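Local coordinates for protein enoyl CoA hydratase/isomerase (Crotonase) (Legionella pneumophila subsp. pneumophila, PDB 3I47) that probably acts on CoA thioesters as an enoyl-CoA hydratase or isomerase of the crotonase family, at residues V49-L54 / P99-A104. Residues are numbered along the deposited sequence; the frame is centred on the assembly and turned at random.
Sequences VRVIVL and PKPTIA
Lys100 reaches across to the backbone of the neighbouring segment, its NZ giving a hydrogen bond of 2.8 Å to Val49 O. Its side chain leaves with CG anti to the carbonyl carbon (chi1 -54°) and runs fully extended from there, passing Arg50 O, which lies 3.4 Å from Lys100 CB. The ammonium meets the Val49 carbonyl tilted 29° from its plane. It also bonds Ala43 O near the end of helix 30-45, so the lysine ties that helix to the entry of strand 51-56. The ring of Pro101 brings CD to 3.3 Å from Arg50 O, so that a methylene faces this carbonyl where a strand would offer an amide.

From the carbonyl of Pro101 onward the two segments pair in parallel. Pro101 O accepts a hydrogen bond from Ile52 N, Ile52 O one from Ile103 N, and Ile103 O one from Leu54 N, this last 2.8 Å long. On one face Ile103 touches both Val51 and Val53, crossing each at a slant. Its chi1 of -65° turns CG1 back along the strand, and the extended second torsion carries Ile103 CD1 to 3.8 Å from Val51 CG1, while Ile103 CB lies 4.1 Å from Val53 CG2. Ile52, Leu54, Thr102 and Ala104 occupy the other face, and Thr102 OG1 bonds the amide of Asp122.

These are adjacent central strands of the crotonase-fold sheet, joined by a largely helical connection. Strand 14-19 flanks 51-56 on its far edge; helix 30-45 packs on Ile52, and helix 189-201 lies against Val51, Pro101 and Ile103 on the opposite face.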
loop_
_atom_site.group_PDB
_atom_site.type_symbol
_atom_site.label_atom_id
_atom_site.label_comp_id
_atom_site.label_asym_id
_atom_site.label_seq_id
_atom_site.Cartn_x
_atom_site.Cartn_y
_atom_site.Cartn_z
ATOM N N VAL A 49 5.617 -15.340 3.530
ATOM C CA VAL A 49 5.652 -13.901 3.257
ATOM C C VAL A 49 5.388 -13.120 4.538
ATOM O O VAL A 49 4.405 -13.379 5.229
ATOM C CB VAL A 49 4.605 -13.516 2.170
ATOM C CG1 VAL A 49 4.521 -11.991 1.988
ATOM C CG2 VAL A 49 4.955 -14.165 0.849
ATOM N N ARG A 50 6.275 -12.178 4.854
ATOM C CA ARG A 50 6.078 -11.268 5.977
ATOM C C ARG A 50 5.711 -9.869 5.528
ATOM O O ARG A 50 4.996 -9.170 6.248
ATOM C CB ARG A 50 7.323 -11.192 6.868
ATOM C CG ARG A 50 7.567 -12.441 7.700
ATOM C CD ARG A 50 8.803 -12.303 8.557
ATOM N NE ARG A 50 9.071 -13.548 9.288
ATOM C CZ ARG A 50 10.195 -13.801 9.953
ATOM N NH1 ARG A 50 11.169 -12.899 9.992
ATOM N NH2 ARG A 50 10.351 -14.973 10.557
ATOM N N VAL A 51 6.220 -9.443 4.371
ATOM C CA VAL A 51 6.004 -8.062 3.895
ATOM C C VAL A 51 5.565 -8.140 2.442
ATOM O O VAL A 51 6.077 -8.967 1.694
ATOM C CB VAL A 51 7.302 -7.213 4.019
ATOM C CG1 VAL A 51 7.135 -5.789 3.424
ATOM C CG2 VAL A 51 7.766 -7.128 5.496
ATOM N N ILE A 52 4.613 -7.290 2.063
ATOM C CA ILE A 52 4.106 -7.251 0.689
ATOM C C ILE A 52 4.460 -5.932 0.022
ATOM O O ILE A 52 4.216 -4.868 0.591
ATOM C CB ILE A 52 2.585 -7.451 0.693
ATOM C CG1 ILE A 52 2.251 -8.834 1.279
ATOM C CG2 ILE A 52 2.007 -7.341 -0.732
ATOM C CD1 ILE A 52 0.768 -9.034 1.591
ATOM N N VAL A 53 5.026 -6.017 -1.181
ATOM C CA VAL A 53 5.374 -4.835 -1.979
ATOM C C VAL A 53 4.576 -4.817 -3.279
ATOM O O VAL A 53 4.544 -5.812 -4.000
ATOM C CB VAL A 53 6.898 -4.799 -2.308
ATOM C CG1 VAL A 53 7.236 -3.662 -3.251
ATOM C CG2 VAL A 53 7.707 -4.655 -1.032
ATOM N N LEU A 54 3.918 -3.693 -3.547
ATOM C CA LEU A 54 3.305 -3.439 -4.858
ATOM C C LEU A 54 4.203 -2.483 -5.624
ATOM O O LEU A 54 4.470 -1.371 -5.165
ATOM C CB LEU A 54 1.919 -2.795 -4.699
ATOM C CG LEU A 54 0.904 -3.412 -3.723
ATOM C CD1 LEU A 54 -0.420 -2.622 -3.755
ATOM C CD2 LEU A 54 0.664 -4.910 -3.995
ATOM N N PRO A 99 -2.991 -7.982 7.494
ATOM C CA PRO A 99 -2.309 -7.911 8.800
ATOM C C PRO A 99 -0.807 -7.698 8.630
ATOM O O PRO A 99 -0.142 -7.231 9.561
ATOM C CB PRO A 99 -2.559 -9.286 9.434
ATOM C CG PRO A 99 -3.477 -10.011 8.525
ATOM C CD PRO A 99 -3.509 -9.325 7.189
ATOM N N LYS A 100 -0.282 -8.069 7.464
ATOM C CA LYS A 100 1.142 -7.891 7.145
ATOM C C LYS A 100 1.424 -6.474 6.620
ATOM O O LYS A 100 0.551 -5.849 5.990
ATOM C CB LYS A 100 1.576 -8.913 6.085
ATOM C CG LYS A 100 1.260 -10.346 6.484
ATOM C CD LYS A 100 1.615 -11.332 5.396
ATOM C CE LYS A 100 1.275 -12.722 5.891
ATOM N NZ LYS A 100 1.647 -13.803 4.944
ATOM N N PRO A 101 2.647 -5.960 6.858
ATOM C CA PRO A 101 3.027 -4.647 6.305
ATOM C C PRO A 101 2.916 -4.618 4.790
ATOM O O PRO A 101 3.307 -5.577 4.113
ATOM C CB PRO A 101 4.495 -4.495 6.694
ATOM C CG PRO A 101 4.673 -5.411 7.875
ATOM C CD PRO A 101 3.703 -6.541 7.714
ATOM N N THR A 102 2.377 -3.520 4.270
ATOM C CA THR A 102 2.248 -3.321 2.821
ATOM C C THR A 102 2.987 -2.060 2.385
ATOM O O THR A 102 2.929 -1.023 3.059
ATOM C CB THR A 102 0.782 -3.208 2.405
ATOM O OG1 THR A 102 0.146 -2.187 3.175
ATOM C CG2 THR A 102 0.054 -4.532 2.616
ATOM N N ILE A 103 3.673 -2.154 1.250
ATOM C CA ILE A 103 4.514 -1.061 0.748
ATOM C C ILE A 103 4.204 -0.861 -0.722
ATOM O O ILE A 103 4.209 -1.838 -1.486
ATOM C CB ILE A 103 6.017 -1.391 0.881
ATOM C CG1 ILE A 103 6.399 -1.510 2.357
ATOM C CG2 ILE A 103 6.880 -0.324 0.188
ATOM C CD1 ILE A 103 7.760 -2.143 2.574
ATOM N N ALA A 104 3.939 0.384 -1.108
ATOM C CA ALA A 104 3.830 0.749 -2.542
ATOM C C ALA A 104 5.102 1.444 -3.004
ATOM O O ALA A 104 5.595 2.341 -2.315
ATOM C CB ALA A 104 2.632 1.667 -2.772
#